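Local coordinates for protein putative aspartate aminotransferase (Thermus thermophilus, PDB 1IUG) that probably catalyses pyridoxal-phosphate-dependent transamination, perhaps between aspartate and 2-oxoglutarate, at residues Ala46-Gly51 with Glu168-Ala173; Val53-Gly58 with Leu193-Leu198; Leu67-Phe72 with Lys207-Tyr212. All coordinates share one frame; numbering follows the deposited sequence.

Interaction 1 (Ala46-Gly51 with Glu168-Ala173); sequences AFRTEG and EVALEA
The carboxylate of Glu172 is gripped at both oxygens by the turn at Thr49 and Glu50. Thr49 OG1 donates to Glu172 OE2 at 2.9 Å, meeting the syn lone pair. Glu172 OE1 takes the backbone N of Glu50 at 2.8 Å, also from the syn side but 27° out of the carboxylate plane. One donor on each oxygen limits rotation of the group about its last bond and would be expected to steady its negative charge. The Thr49 hydroxyl can serve here because chi1 of -179° swings OG1 opposite the backbone N; the same oxygen accepts from Gly51 N at 2.9 Å, which makes an ST turn.

The tightly packed part lies where the chain leaves helix 30-47 and Arg48 adopts positive phi. Phe47 O receives a CA-H...O contact from Ala170 CA at 3.2 Å, and Leu171 N makes a weak hydrogen bond to Arg48 O at 3.3 Å. Leu171 uses both methyls: CD1 lies 4.1 Å from CD2 of the Phe47 ring, while CD2 rests against the Thr49 side chain.

The solvent side is looser. Arg48 CB packs on Ala170, and the chain, bent at chi2, carries its NH2 to Glu168 OE2 in a long salt bridge of 3.5 Å. Guanidinium and carboxylate planes are turned 51° apart, so this is not a flat two-pronged pairing. A water links Arg48 O to Ala173 N.

Inward, Phe47 and Leu171 both pack on Ala179 of strand 178-182 and Ala197 of strand 193-198, while Glu50 and Glu172 touch Pro200 of helix 200-204. The contact thus fastens the end of helix 30-47 to the loop between strands 155-159 and 178-182, over one face of the large sheet.

Interaction 2 (Val53-Gly58 with Leu193-Leu198); sequences VLILTG and LGFVAL
Val196 O accepts the N-H of Leu54 at 2.8 Å in a nearly straight bond (176°), with a CA-H...O contact from Val53 CA at 3.4 Å as a second partner. The return bond, Val196 N to Leu54 O, measures 3.1 Å. The doublet recurs at Leu56 and Gly194, whose N-H groups each bond the other's carbonyl O, so the two hydrogen-bonded pairs alternate with the non-hydrogen-bonded pairs of Val53, Ile55 and Thr57. The short strand axes run at 161°, antiparallel.

On the face of Val53 and Ile55, the Phe195 ring stands beside Ile55, pointing the same way, with Ile55 CG1 at the ring edge, 4.1 Å from CD2. Val53 CG2 meets Ala197 CB, and Leu193 CD2 touches Ile55 CG2. On the other face Leu56 CD1 crosses to Val196 CG2 at 3.8 Å. Leu43 and Phe47 of helix 30-47 cover the first face, Leu215 and Leu219 of helix 215-222 the second.

Strand 52-57 is the outermost strand here, and 193-198 runs antiparallel to both its neighbours: the signature of the seven-stranded large-domain sheet of fold-type I pyridoxal-phosphate enzymes.

Interaction 3 (Leu67-Phe72 with Lys207-Tyr212); sequences LVKNLF and KPRGYY
At the C-terminal end of helix 60-71 the CA atoms of Asn70 and Lys207 are 4.8 Å apart, the nearest such pair of the two segments, and Lys207 N donates to Asn70 O at 2.7 Å. Asn70 CA returns a CA-H...O contact to Lys207 O at 3.4 Å.

Arg209 carries much of the side-chain contact. Its CG is swung opposite the backbone N (chi1 158°), and bends at chi2 and chi3 bring the guanidinium alongside Lys69 and within reach of Phe72 O. There NH1 donates to Phe72 O at 3.1 Å; NH1 lies in the carbonyl plane of Phe72, whose O sits 20° out of the guanidinium plane. Lys69 CD lies over one guanidinium face, the two chains crossing at about a right angle; the modelled spacing is short enough to be doubtful in detail. The like charges are kept apart, since Lys69 NZ turns to salt bridges with Glu65 and Glu96.

Asn70 OD1 takes a hydrogen bond from Leu215 N and a weak one of 3.5 Å from Arg209 N, while ND2 donates to Ala66 O and Leu213 O. The amide is thereby held at both ends. At the partly exposed Lys207, a water accepts from NZ (2.9 Å) and lies 2.7 Å from Leu71 O, to which it may donate.

Val68 and Phe72 pack inward on Leu126 of strand 124-128, and Leu67 and Leu71 on Ala178 of strand 178-182. The loop between helices 200-204 and 215-222 therefore crosses the end of helix 60-71, then continues to the second subunit, where the Tyr211 hydroxyl bonds Glu92, and the backbone N and hydroxyl of Tyr212 bond Glu65 and Ser59, all of that subunit.

From the N terminus the chain enters 46-51, 53-58 and 67-72 in turn, and then, after nearly a hundred residues, 168-173, 193-198 and 207-212. Each of the three contacts thus closes a long loop, and every pair crosses; none nests inside another. Interactions 1 and 2 touch directly, Phe47 CG lying 3.7 Å from Ala197 CB, so the end of helix 30-47 rests on the strand pair. Interaction 2 meets interaction 3 through Thr57 O and Tyr212 OH, 2.8 Å apart, a probable hydrogen bond. Interactions 1 and 3 do not touch. Together they tie the run helix 30-47, strand 52-57, helix 60-71 to strand 193-198 and to the loops before strand 178-182 and after helix 200-204.

Interaction 1 (Ala46-Gly51 with Glu168-Ala173)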
ATOM      1  N   ALA A  46      17.285  12.678  -3.837  1.00 28.19           N
ATOM      2  CA  ALA A  46      17.513  12.051  -2.540  1.00 28.45           C
ATOM      3  C   ALA A  46      18.337  10.773  -2.660  1.00 28.19           C
ATOM      4  O   ALA A  46      19.211  10.520  -1.833  1.00 29.03           O
ATOM      5  CB  ALA A  46      16.181  11.765  -1.849  1.00 27.73           C
ATOM      6  N   PHE A  47      18.068   9.981  -3.695  1.00 27.10           N
ATOM      7  CA  PHE A  47      18.786   8.729  -3.921  1.00 28.18           C
ATOM      8  C   PHE A  47      20.141   8.905  -4.613  1.00 30.03           C
ATOM      9  O   PHE A  47      20.951   7.973  -4.633  1.00 28.69           O
ATOM     10  CB  PHE A  47      17.932   7.754  -4.737  1.00 26.82           C
ATOM     11  CG  PHE A  47      17.039   6.878  -3.905  1.00 28.31           C
ATOM     12  CD1 PHE A  47      15.659   7.069  -3.903  1.00 26.88           C
ATOM     13  CD2 PHE A  47      17.575   5.835  -3.151  1.00 25.80           C
ATOM     14  CE1 PHE A  47      14.829   6.229  -3.167  1.00 28.19           C
ATOM     15  CE2 PHE A  47      16.751   4.992  -2.413  1.00 23.85           C
ATOM     16  CZ  PHE A  47      15.378   5.188  -2.421  1.00 27.18           C
ATOM     17  N   ARG A  48      20.375  10.082  -5.196  1.00 30.52           N
ATOM     18  CA  ARG A  48      21.632  10.370  -5.890  1.00 32.04           C
ATOM     19  C   ARG A  48      21.778   9.407  -7.061  1.00 30.40           C
ATOM     20  O   ARG A  48      22.679   8.569  -7.079  1.00 29.36           O
ATOM     21  CB  ARG A  48      22.832  10.177  -4.952  1.00 36.84           C
ATOM     22  CG  ARG A  48      22.909  11.080  -3.740  1.00 43.18           C
ATOM     23  CD  ARG A  48      22.999  12.544  -4.094  1.00 51.10           C
ATOM     24  NE  ARG A  48      23.337  13.352  -2.918  1.00 57.31           N
ATOM     25  CZ  ARG A  48      24.488  13.271  -2.249  1.00 60.57           C
ATOM     26  NH1 ARG A  48      25.437  12.418  -2.628  1.00 60.68           N
ATOM     27  NH2 ARG A  48      24.691  14.048  -1.189  1.00 61.74           N
ATOM     28  N   THR A  49      20.857   9.492  -8.012  1.00 28.55           N
ATOM     29  CA  THR A  49      20.904   8.620  -9.174  1.00 27.83           C
ATOM     30  C   THR A  49      20.487   9.349 -10.439  1.00 27.23           C
ATOM     31  O   THR A  49      19.794  10.358 -10.389  1.00 26.50           O
ATOM     32  CB  THR A  49      20.016   7.351  -8.991  1.00 28.16           C
ATOM     33  OG1 THR A  49      20.127   6.516 -10.154  1.00 27.44           O
ATOM     34  CG2 THR A  49      18.556   7.723  -8.798  1.00 26.53           C
ATOM     35  N   GLU A  50      20.965   8.850 -11.569  1.00 28.33           N
ATOM     36  CA  GLU A  50      20.624   9.417 -12.862  1.00 31.34           C
ATOM     37  C   GLU A  50      19.473   8.570 -13.404  1.00 29.49           C
ATOM     38  O   GLU A  50      18.930   8.848 -14.471  1.00 28.79           O
ATOM     39  CB  GLU A  50      21.828   9.334 -13.804  1.00 36.98           C
ATOM     40  CG  GLU A  50      21.849  10.401 -14.891  1.00 48.06           C
ATOM     41  CD  GLU A  50      22.036  11.801 -14.328  1.00 53.45           C
ATOM     42  OE1 GLU A  50      23.035  12.026 -13.607  1.00 56.54           O
ATOM     43  OE2 GLU A  50      21.182  12.674 -14.607  1.00 57.20           O
ATOM     44  N   GLY A  51      19.107   7.541 -12.638  1.00 27.88           N
ATOM     45  CA  GLY A  51      18.036   6.640 -13.024  1.00 28.04           C
ATOM     46  C   GLY A  51      16.639   7.104 -12.663  1.00 27.52           C
ATOM     47  O   GLY A  51      16.354   8.299 -12.650  1.00 28.28           O
ATOM     48  N   GLU A 168      24.360   9.232   4.519  1.00 31.80           N
ATOM     49  CA  GLU A 168      24.748   9.426   3.126  1.00 34.10           C
ATOM     50  C   GLU A 168      24.403   8.208   2.285  1.00 34.11           C
ATOM     51  O   GLU A 168      24.688   7.072   2.676  1.00 34.29           O
ATOM     52  CB  GLU A 168      26.251   9.695   3.018  1.00 39.05           C
ATOM     53  CG  GLU A 168      26.685  11.084   3.472  1.00 47.89           C
ATOM     54  CD  GLU A 168      26.257  12.189   2.515  1.00 52.82           C
ATOM     55  OE1 GLU A 168      26.245  13.365   2.940  1.00 56.21           O
ATOM     56  OE2 GLU A 168      25.948  11.894   1.336  1.00 55.75           O
ATOM     57  N   VAL A 169      23.780   8.453   1.136  1.00 31.69           N
ATOM     58  CA  VAL A 169      23.400   7.386   0.216  1.00 31.37           C
ATOM     59  C   VAL A 169      23.582   7.825  -1.238  1.00 31.87           C
ATOM     60  O   VAL A 169      23.603   9.019  -1.549  1.00 32.03           O
ATOM     61  CB  VAL A 169      21.913   6.937   0.405  1.00 32.27           C
ATOM     62  CG1 VAL A 169      21.691   6.347   1.792  1.00 31.07           C
ATOM     63  CG2 VAL A 169      20.959   8.102   0.153  1.00 30.19           C
ATOM     64  N   ALA A 170      23.727   6.841  -2.116  1.00 31.75           N
ATOM     65  CA  ALA A 170      23.873   7.063  -3.551  1.00 31.63           C
ATOM     66  C   ALA A 170      23.695   5.714  -4.218  1.00 30.99           C
ATOM     67  O   ALA A 170      23.818   4.676  -3.568  1.00 31.35           O
ATOM     68  CB  ALA A 170      25.247   7.631  -3.877  1.00 32.05           C
ATOM     69  N   LEU A 171      23.344   5.719  -5.497  1.00 31.01           N
ATOM     70  CA  LEU A 171      23.182   4.466  -6.217  1.00 30.14           C
ATOM     71  C   LEU A 171      24.461   4.105  -6.968  1.00 30.39           C
ATOM     72  O   LEU A 171      25.377   3.523  -6.382  1.00 28.69           O
ATOM     73  CB  LEU A 171      21.983   4.524  -7.160  1.00 30.43           C
ATOM     74  CG  LEU A 171      20.833   3.587  -6.778  1.00 31.17           C
ATOM     75  CD1 LEU A 171      20.398   3.858  -5.351  1.00 31.90           C
ATOM     76  CD2 LEU A 171      19.670   3.783  -7.728  1.00 29.25           C
ATOM     77  N   GLU A 172      24.545   4.487  -8.241  1.00 31.00           N
ATOM     78  CA  GLU A 172      25.717   4.172  -9.056  1.00 32.26           C
ATOM     79  C   GLU A 172      27.043   4.664  -8.476  1.00 32.40           C
ATOM     80  O   GLU A 172      28.063   3.990  -8.613  1.00 32.53           O
ATOM     81  CB  GLU A 172      25.542   4.646 -10.513  1.00 32.67           C
ATOM     82  CG  GLU A 172      25.090   6.094 -10.713  1.00 32.34           C
ATOM     83  CD  GLU A 172      23.575   6.249 -10.841  1.00 30.56           C
ATOM     84  OE1 GLU A 172      23.126   7.073 -11.663  1.00 29.36           O
ATOM     85  OE2 GLU A 172      22.828   5.564 -10.119  1.00 31.23           O
ATOM     86  N   ALA A 173      27.022   5.801  -7.786  1.00 32.22           N
ATOM     87  CA  ALA A 173      28.236   6.348  -7.185  1.00 31.76           C
ATOM     88  C   ALA A 173      28.781   5.443  -6.078  1.00 32.22           C
ATOM     89  O   ALA A 173      29.961   5.507  -5.752  1.00 33.39           O
ATOM     90  CB  ALA A 173      27.983   7.744  -6.653  1.00 33.29           C
TER
HETATM   91  O   HOH W   1      25.110   8.031  -7.947  1.00 31.38           O

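Interaction 2 (Val53-Gly58 with Leu193-Leu198)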
ATOM      1  N   VAL A  53      13.069   6.590  -9.995  1.00 25.11           N
ATOM      2  CA  VAL A  53      12.564   6.142  -8.707  1.00 25.31           C
ATOM      3  C   VAL A  53      11.068   5.905  -8.881  1.00 25.26           C
ATOM      4  O   VAL A  53      10.347   6.769  -9.388  1.00 25.49           O
ATOM      5  CB  VAL A  53      12.802   7.176  -7.584  1.00 26.16           C
ATOM      6  CG1 VAL A  53      12.349   6.598  -6.244  1.00 23.82           C
ATOM      7  CG2 VAL A  53      14.278   7.562  -7.520  1.00 23.89           C
ATOM      8  N   LEU A  54      10.624   4.701  -8.538  1.00 23.07           N
ATOM      9  CA  LEU A  54       9.215   4.348  -8.650  1.00 22.87           C
ATOM     10  C   LEU A  54       8.530   4.387  -7.283  1.00 23.56           C
ATOM     11  O   LEU A  54       9.089   3.927  -6.283  1.00 23.07           O
ATOM     12  CB  LEU A  54       9.069   2.962  -9.281  1.00 21.22           C
ATOM     13  CG  LEU A  54       9.594   2.843 -10.716  1.00 22.47           C
ATOM     14  CD1 LEU A  54       9.522   1.404 -11.189  1.00 23.06           C
ATOM     15  CD2 LEU A  54       8.801   3.758 -11.637  1.00 20.58           C
ATOM     16  N   ILE A  55       7.341   4.984  -7.247  1.00 21.96           N
ATOM     17  CA  ILE A  55       6.550   5.092  -6.028  1.00 21.90           C
ATOM     18  C   ILE A  55       5.501   3.982  -6.013  1.00 23.82           C
ATOM     19  O   ILE A  55       4.654   3.903  -6.908  1.00 23.95           O
ATOM     20  CB  ILE A  55       5.833   6.449  -5.946  1.00 21.99           C
ATOM     21  CG1 ILE A  55       6.859   7.587  -5.997  1.00 19.78           C
ATOM     22  CG2 ILE A  55       4.976   6.521  -4.683  1.00 16.43           C
ATOM     23  CD1 ILE A  55       6.247   8.963  -5.906  1.00 19.59           C
ATOM     24  N   LEU A  56       5.572   3.122  -5.002  1.00 23.73           N
ATOM     25  CA  LEU A  56       4.636   2.007  -4.868  1.00 23.17           C
ATOM     26  C   LEU A  56       3.767   2.185  -3.635  1.00 22.76           C
ATOM     27  O   LEU A  56       4.236   2.644  -2.591  1.00 22.91           O
ATOM     28  CB  LEU A  56       5.395   0.684  -4.753  1.00 22.63           C
ATOM     29  CG  LEU A  56       6.429   0.343  -5.833  1.00 25.13           C
ATOM     30  CD1 LEU A  56       7.030  -1.013  -5.523  1.00 26.09           C
ATOM     31  CD2 LEU A  56       5.804   0.339  -7.217  1.00 22.37           C
ATOM     32  N   THR A  57       2.497   1.826  -3.759  1.00 22.96           N
ATOM     33  CA  THR A  57       1.575   1.935  -2.643  1.00 22.15           C
ATOM     34  C   THR A  57       1.630   0.630  -1.856  1.00 22.96           C
ATOM     35  O   THR A  57       1.140  -0.407  -2.303  1.00 23.41           O
ATOM     36  CB  THR A  57       0.148   2.262  -3.134  1.00 23.03           C
ATOM     37  OG1 THR A  57       0.164   3.546  -3.772  1.00 22.04           O
ATOM     38  CG2 THR A  57      -0.837   2.303  -1.967  1.00 19.06           C
ATOM     39  N   GLY A  58       2.303   0.692  -0.715  1.00 23.57           N
ATOM     40  CA  GLY A  58       2.473  -0.465   0.147  1.00 24.53           C
ATOM     41  C   GLY A  58       3.628  -0.189   1.095  1.00 24.47           C
ATOM     42  O   GLY A  58       4.207   0.895   1.052  1.00 25.41           O
ATOM     43  N   LEU A 193       3.869   3.948   1.740  1.00 21.41           N
ATOM     44  CA  LEU A 193       4.584   4.042   0.471  1.00 21.92           C
ATOM     45  C   LEU A 193       5.923   3.316   0.525  1.00 22.55           C
ATOM     46  O   LEU A 193       6.568   3.248   1.573  1.00 23.32           O
ATOM     47  CB  LEU A 193       4.835   5.504   0.080  1.00 20.04           C
ATOM     48  CG  LEU A 193       3.651   6.431  -0.194  1.00 22.03           C
ATOM     49  CD1 LEU A 193       4.176   7.810  -0.580  1.00 20.20           C
ATOM     50  CD2 LEU A 193       2.775   5.862  -1.309  1.00 22.08           C
ATOM     51  N   GLY A 194       6.299   2.738  -0.612  1.00 22.56           N
ATOM     52  CA  GLY A 194       7.570   2.050  -0.748  1.00 21.40           C
ATOM     53  C   GLY A 194       8.197   2.609  -2.013  1.00 22.21           C
ATOM     54  O   GLY A 194       7.474   3.008  -2.933  1.00 24.07           O
ATOM     55  N   PHE A 195       9.523   2.696  -2.058  1.00 20.83           N
ATOM     56  CA  PHE A 195      10.195   3.229  -3.242  1.00 21.25           C
ATOM     57  C   PHE A 195      11.265   2.290  -3.793  1.00 21.15           C
ATOM     58  O   PHE A 195      12.035   1.689  -3.044  1.00 21.27           O
ATOM     59  CB  PHE A 195      10.841   4.586  -2.938  1.00 21.15           C
ATOM     60  CG  PHE A 195       9.960   5.518  -2.168  1.00 23.49           C
ATOM     61  CD1 PHE A 195      10.128   5.671  -0.795  1.00 23.82           C
ATOM     62  CD2 PHE A 195       8.942   6.220  -2.804  1.00 24.56           C
ATOM     63  CE1 PHE A 195       9.293   6.505  -0.068  1.00 25.17           C
ATOM     64  CE2 PHE A 195       8.101   7.060  -2.082  1.00 24.35           C
ATOM     65  CZ  PHE A 195       8.275   7.201  -0.714  1.00 25.60           C
ATOM     66  N   VAL A 196      11.288   2.161  -5.111  1.00 21.08           N
ATOM     67  CA  VAL A 196      12.278   1.342  -5.790  1.00 22.69           C
ATOM     68  C   VAL A 196      13.058   2.280  -6.702  1.00 22.78           C
ATOM     69  O   VAL A 196      12.501   2.872  -7.635  1.00 20.32           O
ATOM     70  CB  VAL A 196      11.648   0.221  -6.650  1.00 23.54           C
ATOM     71  CG1 VAL A 196      12.751  -0.581  -7.336  1.00 24.15           C
ATOM     72  CG2 VAL A 196      10.804  -0.701  -5.790  1.00 23.30           C
ATOM     73  N   ALA A 197      14.326   2.482  -6.359  1.00 23.44           N
ATOM     74  CA  ALA A 197      15.207   3.337  -7.139  1.00 24.82           C
ATOM     75  C   ALA A 197      16.044   2.435  -8.037  1.00 24.35           C
ATOM     76  O   ALA A 197      16.658   1.481  -7.565  1.00 24.07           O
ATOM     77  CB  ALA A 197      16.102   4.163  -6.221  1.00 21.99           C
ATOM     78  N   LEU A 198      16.041   2.740  -9.331  1.00 24.95           N
ATOM     79  CA  LEU A 198      16.779   1.969 -10.322  1.00 25.93           C
ATOM     80  C   LEU A 198      17.778   2.841 -11.077  1.00 26.40           C
ATOM     81  O   LEU A 198      17.406   3.855 -11.672  1.00 26.46           O
ATOM     82  CB  LEU A 198      15.805   1.342 -11.326  1.00 27.13           C
ATOM     83  CG  LEU A 198      14.720   0.410 -10.775  1.00 28.14           C
ATOM     84  CD1 LEU A 198      13.601   0.259 -11.780  1.00 29.94           C
ATOM     85  CD2 LEU A 198      15.319  -0.939 -10.408  1.00 28.25           C
TER

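Interaction 3 (Leu67-Phe72 with Lys207-Tyr212)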
ATOM      1  N   LEU A  67      11.885  -5.192  -6.142  1.00 25.47           N
ATOM      2  CA  LEU A  67      13.263  -5.020  -6.589  1.00 25.46           C
ATOM      3  C   LEU A  67      13.831  -6.372  -7.006  1.00 26.15           C
ATOM      4  O   LEU A  67      14.369  -6.512  -8.105  1.00 26.30           O
ATOM      5  CB  LEU A  67      14.112  -4.420  -5.461  1.00 22.68           C
ATOM      6  CG  LEU A  67      15.596  -4.086  -5.687  1.00 24.92           C
ATOM      7  CD1 LEU A  67      16.026  -3.070  -4.649  1.00 23.86           C
ATOM      8  CD2 LEU A  67      16.491  -5.330  -5.606  1.00 22.97           C
ATOM      9  N   VAL A  68      13.693  -7.359  -6.120  1.00 27.37           N
ATOM     10  CA  VAL A  68      14.198  -8.710  -6.349  1.00 29.26           C
ATOM     11  C   VAL A  68      13.547  -9.405  -7.546  1.00 29.43           C
ATOM     12  O   VAL A  68      14.242  -9.950  -8.405  1.00 28.22           O
ATOM     13  CB  VAL A  68      14.029  -9.582  -5.076  1.00 29.63           C
ATOM     14  CG1 VAL A  68      14.438 -11.030  -5.346  1.00 29.95           C
ATOM     15  CG2 VAL A  68      14.862  -9.008  -3.941  1.00 27.57           C
ATOM     16  N   LYS A  69      12.216  -9.364  -7.593  1.00 29.17           N
ATOM     17  CA  LYS A  69      11.425  -9.979  -8.662  1.00 29.41           C
ATOM     18  C   LYS A  69      11.721  -9.417 -10.052  1.00 28.71           C
ATOM     19  O   LYS A  69      11.759 -10.154 -11.032  1.00 27.98           O
ATOM     20  CB  LYS A  69       9.926  -9.761  -8.412  1.00 32.20           C
ATOM     21  CG  LYS A  69       9.266 -10.594  -7.324  1.00 34.42           C
ATOM     22  CD  LYS A  69       9.371 -12.066  -7.607  1.00 38.15           C
ATOM     23  CE  LYS A  69       8.689 -12.910  -6.542  1.00 42.26           C
ATOM     24  NZ  LYS A  69       8.059 -12.107  -5.463  1.00 45.12           N
ATOM     25  N   ASN A  70      11.878  -8.102 -10.136  1.00 26.77           N
ATOM     26  CA  ASN A  70      12.104  -7.450 -11.415  1.00 27.56           C
ATOM     27  C   ASN A  70      13.534  -7.354 -11.931  1.00 27.93           C
ATOM     28  O   ASN A  70      13.753  -6.848 -13.030  1.00 26.54           O
ATOM     29  CB  ASN A  70      11.451  -6.065 -11.408  1.00 27.23           C
ATOM     30  CG  ASN A  70       9.935  -6.138 -11.389  1.00 26.69           C
ATOM     31  OD1 ASN A  70       9.287  -5.968 -12.417  1.00 25.99           O
ATOM     32  ND2 ASN A  70       9.367  -6.395 -10.218  1.00 27.22           N
ATOM     33  N   LEU A  71      14.498  -7.828 -11.149  1.00 29.11           N
ATOM     34  CA  LEU A  71      15.901  -7.784 -11.563  1.00 31.66           C
ATOM     35  C   LEU A  71      16.537  -9.161 -11.653  1.00 32.19           C
ATOM     36  O   LEU A  71      17.606  -9.315 -12.234  1.00 33.35           O
ATOM     37  CB  LEU A  71      16.721  -6.906 -10.618  1.00 31.50           C
ATOM     38  CG  LEU A  71      16.488  -5.402 -10.760  1.00 32.77           C
ATOM     39  CD1 LEU A  71      17.258  -4.671  -9.685  1.00 32.79           C
ATOM     40  CD2 LEU A  71      16.899  -4.935 -12.146  1.00 32.67           C
ATOM     41  N   PHE A  72      15.878 -10.157 -11.071  1.00 33.41           N
ATOM     42  CA  PHE A  72      16.386 -11.518 -11.081  1.00 33.98           C
ATOM     43  C   PHE A  72      15.305 -12.499 -11.531  1.00 36.43           C
ATOM     44  O   PHE A  72      14.162 -12.444 -11.065  1.00 36.77           O
ATOM     45  CB  PHE A  72      16.902 -11.904  -9.689  1.00 33.75           C
ATOM     46  CG  PHE A  72      18.006 -11.016  -9.181  1.00 34.50           C
ATOM     47  CD1 PHE A  72      17.732  -9.994  -8.273  1.00 34.50           C
ATOM     48  CD2 PHE A  72      19.315 -11.186  -9.624  1.00 33.69           C
ATOM     49  CE1 PHE A  72      18.748  -9.150  -7.814  1.00 35.02           C
ATOM     50  CE2 PHE A  72      20.337 -10.352  -9.174  1.00 32.71           C
ATOM     51  CZ  PHE A  72      20.053  -9.330  -8.266  1.00 34.90           C
ATOM     52  N   LYS A 207      13.866  -7.194 -15.734  1.00 39.54           N
ATOM     53  CA  LYS A 207      13.221  -8.485 -15.988  1.00 40.44           C
ATOM     54  C   LYS A 207      11.794  -8.396 -15.426  1.00 39.91           C
ATOM     55  O   LYS A 207      11.495  -8.991 -14.389  1.00 36.92           O
ATOM     56  CB  LYS A 207      13.948  -9.614 -15.240  1.00 44.03           C
ATOM     57  CG  LYS A 207      15.391  -9.932 -15.630  1.00 46.88           C
ATOM     58  CD  LYS A 207      15.526 -10.358 -17.080  1.00 50.76           C
ATOM     59  CE  LYS A 207      16.975 -10.696 -17.443  1.00 53.54           C
ATOM     60  NZ  LYS A 207      17.947 -10.550 -16.316  1.00 53.64           N
ATOM     61  N   PRO A 208      10.888  -7.681 -16.120  1.00 40.48           N
ATOM     62  CA  PRO A 208       9.492  -7.507 -15.692  1.00 41.26           C
ATOM     63  C   PRO A 208       8.807  -8.812 -15.296  1.00 41.51           C
ATOM     64  O   PRO A 208       8.767  -9.765 -16.079  1.00 41.70           O
ATOM     65  CB  PRO A 208       8.832  -6.896 -16.928  1.00 41.76           C
ATOM     66  CG  PRO A 208       9.950  -6.131 -17.556  1.00 43.68           C
ATOM     67  CD  PRO A 208      11.086  -7.110 -17.464  1.00 40.78           C
ATOM     68  N   ARG A 209       8.252  -8.844 -14.089  1.00 42.04           N
ATOM     69  CA  ARG A 209       7.579 -10.043 -13.612  1.00 41.94           C
ATOM     70  C   ARG A 209       6.668  -9.796 -12.398  1.00 40.86           C
ATOM     71  O   ARG A 209       6.927  -8.910 -11.577  1.00 41.53           O
ATOM     72  CB  ARG A 209       8.631 -11.176 -13.504  1.00 44.21           C
ATOM     73  CG  ARG A 209       8.451 -12.391 -12.612  1.00 46.43           C
ATOM     74  CD  ARG A 209       8.364 -12.093 -11.143  1.00 49.77           C
ATOM     75  NE  ARG A 209       8.993 -13.175 -10.376  1.00 51.79           N
ATOM     76  CZ  ARG A 209      10.279 -13.516 -10.456  1.00 49.61           C
ATOM     77  NH1 ARG A 209      11.097 -12.872 -11.273  1.00 50.52           N
ATOM     78  NH2 ARG A 209      10.755 -14.487  -9.692  1.00 49.29           N
ATOM     79  N   GLY A 210       5.536 -10.502 -12.371  1.00 38.01           N
ATOM     80  CA  GLY A 210       4.550 -10.340 -11.312  1.00 33.15           C
ATOM     81  C   GLY A 210       3.373  -9.557 -11.886  1.00 31.79           C
ATOM     82  O   GLY A 210       3.302  -9.373 -13.101  1.00 30.66           O
ATOM     83  N   TYR A 211       2.424  -9.130 -11.054  1.00 30.65           N
ATOM     84  CA  TYR A 211       1.300  -8.344 -11.572  1.00 29.62           C
ATOM     85  C   TYR A 211       1.215  -6.945 -10.955  1.00 26.99           C
ATOM     86  O   TYR A 211       1.514  -5.957 -11.619  1.00 24.72           O
ATOM     87  CB  TYR A 211      -0.045  -9.075 -11.429  1.00 27.97           C
ATOM     88  CG  TYR A 211      -1.125  -8.410 -12.256  1.00 27.97           C
ATOM     89  CD1 TYR A 211      -1.201  -8.624 -13.633  1.00 28.57           C
ATOM     90  CD2 TYR A 211      -2.013  -7.500 -11.682  1.00 27.17           C
ATOM     91  CE1 TYR A 211      -2.124  -7.945 -14.418  1.00 27.95           C
ATOM     92  CE2 TYR A 211      -2.939  -6.812 -12.460  1.00 27.68           C
ATOM     93  CZ  TYR A 211      -2.984  -7.038 -13.828  1.00 28.58           C
ATOM     94  OH  TYR A 211      -3.866  -6.328 -14.610  1.00 28.83           O
ATOM     95  N   TYR A 212       0.803  -6.865  -9.692  1.00 27.07           N
ATOM     96  CA  TYR A 212       0.694  -5.583  -8.996  1.00 26.56           C
ATOM     97  C   TYR A 212       2.051  -4.900  -8.911  1.00 27.12           C
ATOM     98  O   TYR A 212       2.133  -3.675  -9.007  1.00 26.94           O
ATOM     99  CB  TYR A 212       0.150  -5.782  -7.580  1.00 26.07           C
ATOM    100  CG  TYR A 212      -0.019  -4.506  -6.772  1.00 26.41           C
ATOM    101  CD1 TYR A 212      -1.197  -3.757  -6.847  1.00 26.19           C
ATOM    102  CD2 TYR A 212       0.979  -4.072  -5.894  1.00 24.70           C
ATOM    103  CE1 TYR A 212      -1.383  -2.611  -6.060  1.00 25.23           C
ATOM    104  CE2 TYR A 212       0.808  -2.930  -5.105  1.00 23.30           C
ATOM    105  CZ  TYR A 212      -0.378  -2.206  -5.193  1.00 25.90           C
ATOM    106  OH  TYR A 212      -0.568  -1.094  -4.402  1.00 25.47           O
TER
HETATM  107  O   HOH W   2      18.390  -8.290 -14.592  1.00 43.51           O